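Local coordinates for 2L protein (Yaba-like disease virus, PDB 3IT8) that is an MHC class I-like poxvirus protein that binds host tumour necrosis factor and thereby blocks its signalling, at residues 14-22 with 31-39. Numbering follows the deposited sequence.
Sequences DGLYDGVFY and TKISYNHET. With NAG (2-acetamido-2-deoxy-beta-D-glucopyranose), chain M.
His37 NE2 donates to Asp18 OD1 at 2.9 Å. The acceptor lies in the imidazole plane but is met 43° out of the carboxylate plane, so the fit is good for the ring and oblique for the acid. Three backbone bonds define the antiparallel ladder: Tyr35 N to Gly19 O, 2.9 Å, and the reciprocal pair Phe21 N to Ile33 O, 2.7 Å, and Ile33 N to Phe21 O, 3.0 Å. Leu16 CD1 lies over one face of the His37 ring, 3.8 Å from its centroid, a CH-pi contact; Tyr35 CD2 lies over the opposite face. Phe21 CB and Ile33 CB pack 4.0 Å apart on one side of the sheet. On the other, Lys32, its CG anti to the backbone N (chi1 177°) and its chain extended, runs alongside Tyr22, with CG 3.7 Å from Tyr22 CE2, while O6 of the sugar carried by Asn6 approaches the CE1 side of the ring. The hairpin of strands 18-25 and 28-36 is part of the MHC-like platform: strands 2-10 and 41-47 flank it, and helix 61-82 packs through Phe66 on the Phe21-Ile33 face.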
ATOM      1  N   ASP D  14      26.989 -55.814  18.341  1.00100.32           N
ATOM      2  CA  ASP D  14      28.153 -55.288  19.016  1.00100.32           C
ATOM      3  C   ASP D  14      29.138 -54.691  18.042  1.00100.32           C
ATOM      4  O   ASP D  14      29.618 -55.376  17.126  1.00100.32           O
ATOM      5  CB  ASP D  14      28.803 -56.373  19.873  1.00181.42           C
ATOM      6  CG  ASP D  14      27.948 -56.741  21.067  1.00181.42           C
ATOM      7  OD1 ASP D  14      26.798 -57.184  20.857  1.00181.42           O
ATOM      8  OD2 ASP D  14      28.417 -56.573  22.212  1.00181.42           O
ATOM      9  N   GLY D  15      29.410 -53.396  18.222  1.00151.82           N
ATOM     10  CA  GLY D  15      30.364 -52.721  17.365  1.00151.82           C
ATOM     11  C   GLY D  15      30.139 -51.342  16.879  1.00151.82           C
ATOM     12  O   GLY D  15      30.064 -50.368  17.628  1.00151.82           O
ATOM     13  N   LEU D  16      30.039 -51.305  15.564  1.00121.45           N
ATOM     14  CA  LEU D  16      29.849 -50.092  14.818  1.00121.45           C
ATOM     15  C   LEU D  16      28.443 -49.525  14.970  1.00121.45           C
ATOM     16  O   LEU D  16      27.546 -50.163  15.524  1.00121.45           O
ATOM     17  CB  LEU D  16      30.151 -50.383  13.349  1.00147.51           C
ATOM     18  CG  LEU D  16      31.239 -51.450  13.150  1.00147.51           C
ATOM     19  CD1 LEU D  16      31.390 -51.749  11.673  1.00147.51           C
ATOM     20  CD2 LEU D  16      32.561 -50.978  13.749  1.00147.51           C
ATOM     21  N   TYR D  17      28.276 -48.308  14.473  1.00 61.26           N
ATOM     22  CA  TYR D  17      27.008 -47.617  14.514  1.00 61.26           C
ATOM     23  C   TYR D  17      26.523 -47.545  13.087  1.00 61.26           C
ATOM     24  O   TYR D  17      27.203 -46.994  12.216  1.00 61.26           O
ATOM     25  CB  TYR D  17      27.185 -46.199  15.043  1.00 67.13           C
ATOM     26  CG  TYR D  17      27.523 -46.104  16.502  1.00 67.13           C
ATOM     27  CD1 TYR D  17      28.808 -46.362  16.964  1.00 67.13           C
ATOM     28  CD2 TYR D  17      26.545 -45.756  17.425  1.00 67.13           C
ATOM     29  CE1 TYR D  17      29.106 -46.275  18.317  1.00 67.13           C
ATOM     30  CE2 TYR D  17      26.830 -45.665  18.777  1.00 67.13           C
ATOM     31  CZ  TYR D  17      28.108 -45.928  19.218  1.00 67.13           C
ATOM     32  OH  TYR D  17      28.384 -45.860  20.559  1.00 67.13           O
ATOM     33  N   ASP D  18      25.350 -48.106  12.833  1.00 38.95           N
ATOM     34  CA  ASP D  18      24.790 -48.055  11.488  1.00 38.95           C
ATOM     35  C   ASP D  18      24.003 -46.783  11.269  1.00 38.95           C
ATOM     36  O   ASP D  18      23.500 -46.190  12.211  1.00 38.95           O
ATOM     37  CB  ASP D  18      23.886 -49.246  11.211  1.00 92.46           C
ATOM     38  CG  ASP D  18      24.630 -50.390  10.567  1.00 92.46           C
ATOM     39  OD1 ASP D  18      25.519 -50.117   9.727  1.00 92.46           O
ATOM     40  OD2 ASP D  18      24.319 -51.557  10.891  1.00 92.46           O
ATOM     41  N   GLY D  19      23.903 -46.359  10.017  1.00 42.06           N
ATOM     42  CA  GLY D  19      23.172 -45.146   9.722  1.00 42.06           C
ATOM     43  C   GLY D  19      22.327 -45.280   8.469  1.00 42.06           C
ATOM     44  O   GLY D  19      22.756 -45.817   7.455  1.00 42.06           O
ATOM     45  N   VAL D  20      21.098 -44.804   8.545  1.00 41.53           N
ATOM     46  CA  VAL D  20      20.203 -44.831   7.402  1.00 41.53           C
ATOM     47  C   VAL D  20      19.426 -43.549   7.352  1.00 41.53           C
ATOM     48  O   VAL D  20      19.242 -42.854   8.361  1.00 41.53           O
ATOM     49  CB  VAL D  20      19.154 -45.953   7.463  1.00 60.80           C
ATOM     50  CG1 VAL D  20      19.746 -47.237   6.953  1.00 52.81           C
ATOM     51  CG2 VAL D  20      18.645 -46.109   8.883  1.00 52.81           C
ATOM     52  N   PHE D  21      18.959 -43.251   6.154  1.00 30.02           N
ATOM     53  CA  PHE D  21      18.161 -42.075   5.914  1.00 30.02           C
ATOM     54  C   PHE D  21      17.052 -42.432   4.939  1.00 30.02           C
ATOM     55  O   PHE D  21      17.280 -43.124   3.951  1.00 30.02           O
ATOM     56  CB  PHE D  21      19.001 -40.968   5.308  1.00 55.17           C
ATOM     57  CG  PHE D  21      18.177 -39.855   4.772  1.00 36.99           C
ATOM     58  CD1 PHE D  21      17.607 -38.923   5.636  1.00 36.99           C
ATOM     59  CD2 PHE D  21      17.896 -39.778   3.407  1.00 36.99           C
ATOM     60  CE1 PHE D  21      16.764 -37.933   5.149  1.00 36.99           C
ATOM     61  CE2 PHE D  21      17.058 -38.796   2.909  1.00 36.99           C
ATOM     62  CZ  PHE D  21      16.487 -37.870   3.779  1.00 36.99           C
ATOM     63  N   TYR D  22      15.846 -41.960   5.222  1.00 54.14           N
ATOM     64  CA  TYR D  22      14.719 -42.220   4.341  1.00 54.14           C
ATOM     65  C   TYR D  22      14.017 -40.922   4.014  1.00 54.14           C
ATOM     66  O   TYR D  22      13.808 -40.081   4.881  1.00 54.14           O
ATOM     67  CB  TYR D  22      13.702 -43.176   4.981  1.00 60.78           C
ATOM     68  CG  TYR D  22      14.196 -44.588   5.186  1.00 46.82           C
ATOM     69  CD1 TYR D  22      14.550 -45.043   6.457  1.00 46.82           C
ATOM     70  CD2 TYR D  22      14.318 -45.470   4.109  1.00 46.82           C
ATOM     71  CE1 TYR D  22      15.012 -46.341   6.654  1.00 46.82           C
ATOM     72  CE2 TYR D  22      14.785 -46.771   4.294  1.00 46.82           C
ATOM     73  CZ  TYR D  22      15.126 -47.201   5.570  1.00 46.82           C
ATOM     74  OH  TYR D  22      15.554 -48.496   5.775  1.00 46.82           O
ATOM     75  N   THR D  31      14.032 -41.662  -1.442  1.00 48.83           N
ATOM     76  CA  THR D  31      15.466 -41.856  -1.326  1.00 48.83           C
ATOM     77  C   THR D  31      15.849 -42.639  -0.096  1.00 48.83           C
ATOM     78  O   THR D  31      15.271 -42.442   0.970  1.00 48.83           O
ATOM     79  CB  THR D  31      16.186 -40.521  -1.224  1.00 50.80           C
ATOM     80  OG1 THR D  31      16.064 -39.826  -2.459  1.00 37.39           O
ATOM     81  CG2 THR D  31      17.641 -40.714  -0.921  1.00 37.39           C
ATOM     82  N   LYS D  32      16.818 -43.535  -0.253  1.00 41.81           N
ATOM     83  CA  LYS D  32      17.335 -44.286   0.875  1.00 41.81           C
ATOM     84  C   LYS D  32      18.833 -44.125   0.831  1.00 41.81           C
ATOM     85  O   LYS D  32      19.447 -44.242  -0.234  1.00 41.81           O
ATOM     86  CB  LYS D  32      17.008 -45.768   0.804  1.00 54.72           C
ATOM     87  CG  LYS D  32      17.623 -46.526   1.968  1.00 46.56           C
ATOM     88  CD  LYS D  32      17.379 -48.016   1.893  1.00 46.56           C
ATOM     89  CE  LYS D  32      18.055 -48.724   3.044  1.00 46.56           C
ATOM     90  NZ  LYS D  32      17.924 -50.201   2.929  1.00 46.56           N
ATOM     91  N   ILE D  33      19.416 -43.833   1.984  1.00 47.87           N
ATOM     92  CA  ILE D  33      20.853 -43.670   2.093  1.00 47.87           C
ATOM     93  C   ILE D  33      21.333 -44.411   3.329  1.00 47.87           C
ATOM     94  O   ILE D  33      20.669 -44.398   4.367  1.00 47.87           O
ATOM     95  CB  ILE D  33      21.235 -42.182   2.207  1.00 58.36           C
ATOM     96  CG1 ILE D  33      20.953 -41.474   0.877  1.00 27.28           C
ATOM     97  CG2 ILE D  33      22.718 -42.048   2.613  1.00 27.28           C
ATOM     98  CD1 ILE D  33      21.114 -39.960   0.955  1.00 27.28           C
ATOM     99  N   SER D  34      22.469 -45.085   3.215  1.00 47.51           N
ATOM    100  CA  SER D  34      23.018 -45.807   4.355  1.00 47.51           C
ATOM    101  C   SER D  34      24.519 -45.581   4.445  1.00 47.51           C
ATOM    102  O   SER D  34      25.185 -45.328   3.439  1.00 47.51           O
ATOM    103  CB  SER D  34      22.691 -47.290   4.253  1.00 75.81           C
ATOM    104  OG  SER D  34      22.971 -47.758   2.959  1.00 64.92           O
ATOM    105  N   TYR D  35      25.035 -45.643   5.666  1.00 48.84           N
ATOM    106  CA  TYR D  35      26.440 -45.415   5.921  1.00 48.84           C
ATOM    107  C   TYR D  35      27.273 -46.616   5.521  1.00 48.84           C
ATOM    108  O   TYR D  35      27.062 -47.706   6.035  1.00 48.84           O
ATOM    109  CB  TYR D  35      26.646 -45.121   7.398  1.00 93.82           C
ATOM    110  CG  TYR D  35      28.053 -44.734   7.721  1.00 48.03           C
ATOM    111  CD1 TYR D  35      28.563 -43.507   7.319  1.00 48.03           C
ATOM    112  CD2 TYR D  35      28.888 -45.601   8.431  1.00 48.03           C
ATOM    113  CE1 TYR D  35      29.874 -43.144   7.620  1.00 48.03           C
ATOM    114  CE2 TYR D  35      30.205 -45.246   8.739  1.00 48.03           C
ATOM    115  CZ  TYR D  35      30.689 -44.017   8.332  1.00 48.03           C
ATOM    116  OH  TYR D  35      31.982 -43.658   8.639  1.00 48.03           O
ATOM    117  N   ASN D  36      28.208 -46.408   4.594  1.00 46.88           N
ATOM    118  CA  ASN D  36      29.107 -47.452   4.111  1.00 46.88           C
ATOM    119  C   ASN D  36      30.326 -47.542   5.045  1.00 46.88           C
ATOM    120  O   ASN D  36      31.147 -46.617   5.093  1.00 46.88           O
ATOM    121  CB  ASN D  36      29.566 -47.093   2.711  1.00183.12           C
ATOM    122  CG  ASN D  36      30.462 -48.127   2.132  1.00 44.15           C
ATOM    123  OD1 ASN D  36      31.461 -48.498   2.733  1.00 44.15           O
ATOM    124  ND2 ASN D  36      30.123 -48.604   0.949  1.00 44.15           N
ATOM    125  N   HIS D  37      30.458 -48.645   5.778  1.00 62.99           N
ATOM    126  CA  HIS D  37      31.570 -48.807   6.714  1.00 62.99           C
ATOM    127  C   HIS D  37      32.949 -48.952   6.103  1.00 62.99           C
ATOM    128  O   HIS D  37      33.959 -48.594   6.718  1.00 62.99           O
ATOM    129  CB  HIS D  37      31.289 -49.973   7.633  1.00110.00           C
ATOM    130  CG  HIS D  37      30.228 -49.679   8.635  1.00 70.54           C
ATOM    131  ND1 HIS D  37      30.467 -48.926   9.766  1.00 70.54           N
ATOM    132  CD2 HIS D  37      28.907 -49.967   8.641  1.00 70.54           C
ATOM    133  CE1 HIS D  37      29.335 -48.762  10.427  1.00 70.54           C
ATOM    134  NE2 HIS D  37      28.372 -49.383   9.765  1.00 70.54           N
ATOM    135  N   GLU D  38      32.993 -49.485   4.892  1.00 41.88           N
ATOM    136  CA  GLU D  38      34.242 -49.640   4.182  1.00 41.88           C
ATOM    137  C   GLU D  38      34.710 -48.235   3.787  1.00 41.88           C
ATOM    138  O   GLU D  38      35.792 -47.824   4.173  1.00 41.88           O
ATOM    139  CB  GLU D  38      34.007 -50.494   2.941  1.00103.19           C
ATOM    140  CG  GLU D  38      35.232 -51.209   2.414  1.00 77.61           C
ATOM    141  CD  GLU D  38      34.908 -52.106   1.228  1.00 77.61           C
ATOM    142  OE1 GLU D  38      34.525 -51.572   0.163  1.00 77.61           O
ATOM    143  OE2 GLU D  38      35.028 -53.345   1.361  1.00 77.61           O
ATOM    144  N   THR D  39      33.867 -47.505   3.052  1.00 42.76           N
ATOM    145  CA  THR D  39      34.167 -46.170   2.564  1.00 42.76           C
ATOM    146  C   THR D  39      34.146 -45.061   3.611  1.00 42.76           C
ATOM    147  O   THR D  39      34.885 -44.079   3.490  1.00 42.76           O
ATOM    148  CB  THR D  39      33.192 -45.802   1.454  1.00 75.16           C
ATOM    149  OG1 THR D  39      33.387 -46.691   0.357  1.00 75.16           O
ATOM    150  CG2 THR D  39      33.409 -44.393   0.991  1.00 75.16           C
TER
HETATM  151  C1  NAG M 325      12.908 -44.178  11.027  1.00 57.66           C
HETATM  152  C2  NAG M 325      11.562 -44.673  11.559  1.00 57.66           C
HETATM  153  C3  NAG M 325      11.790 -45.841  12.543  1.00 57.66           C
HETATM  154  C4  NAG M 325      12.571 -46.964  11.843  1.00 57.66           C
HETATM  155  C5  NAG M 325      13.885 -46.352  11.327  1.00 57.66           C
HETATM  156  C6  NAG M 325      14.773 -47.350  10.604  1.00 57.66           C
HETATM  157  C7  NAG M 325       9.882 -42.940  11.587  1.00 57.66           C
HETATM  158  C8  NAG M 325       8.952 -42.101  12.440  1.00 57.66           C
HETATM  159  N2  NAG M 325      10.871 -43.577  12.211  1.00 57.66           N
HETATM  160  O3  NAG M 325      10.550 -46.340  13.021  1.00 57.66           O
HETATM  161  O4  NAG M 325      12.819 -48.059  12.741  1.00 57.66           O
HETATM  162  O5  NAG M 325      13.602 -45.264  10.403  1.00 57.66           O
HETATM  163  O6  NAG M 325      14.316 -47.592   9.281  1.00 57.66           O
HETATM  164  O7  NAG M 325       9.702 -43.004  10.376  1.00 57.66           O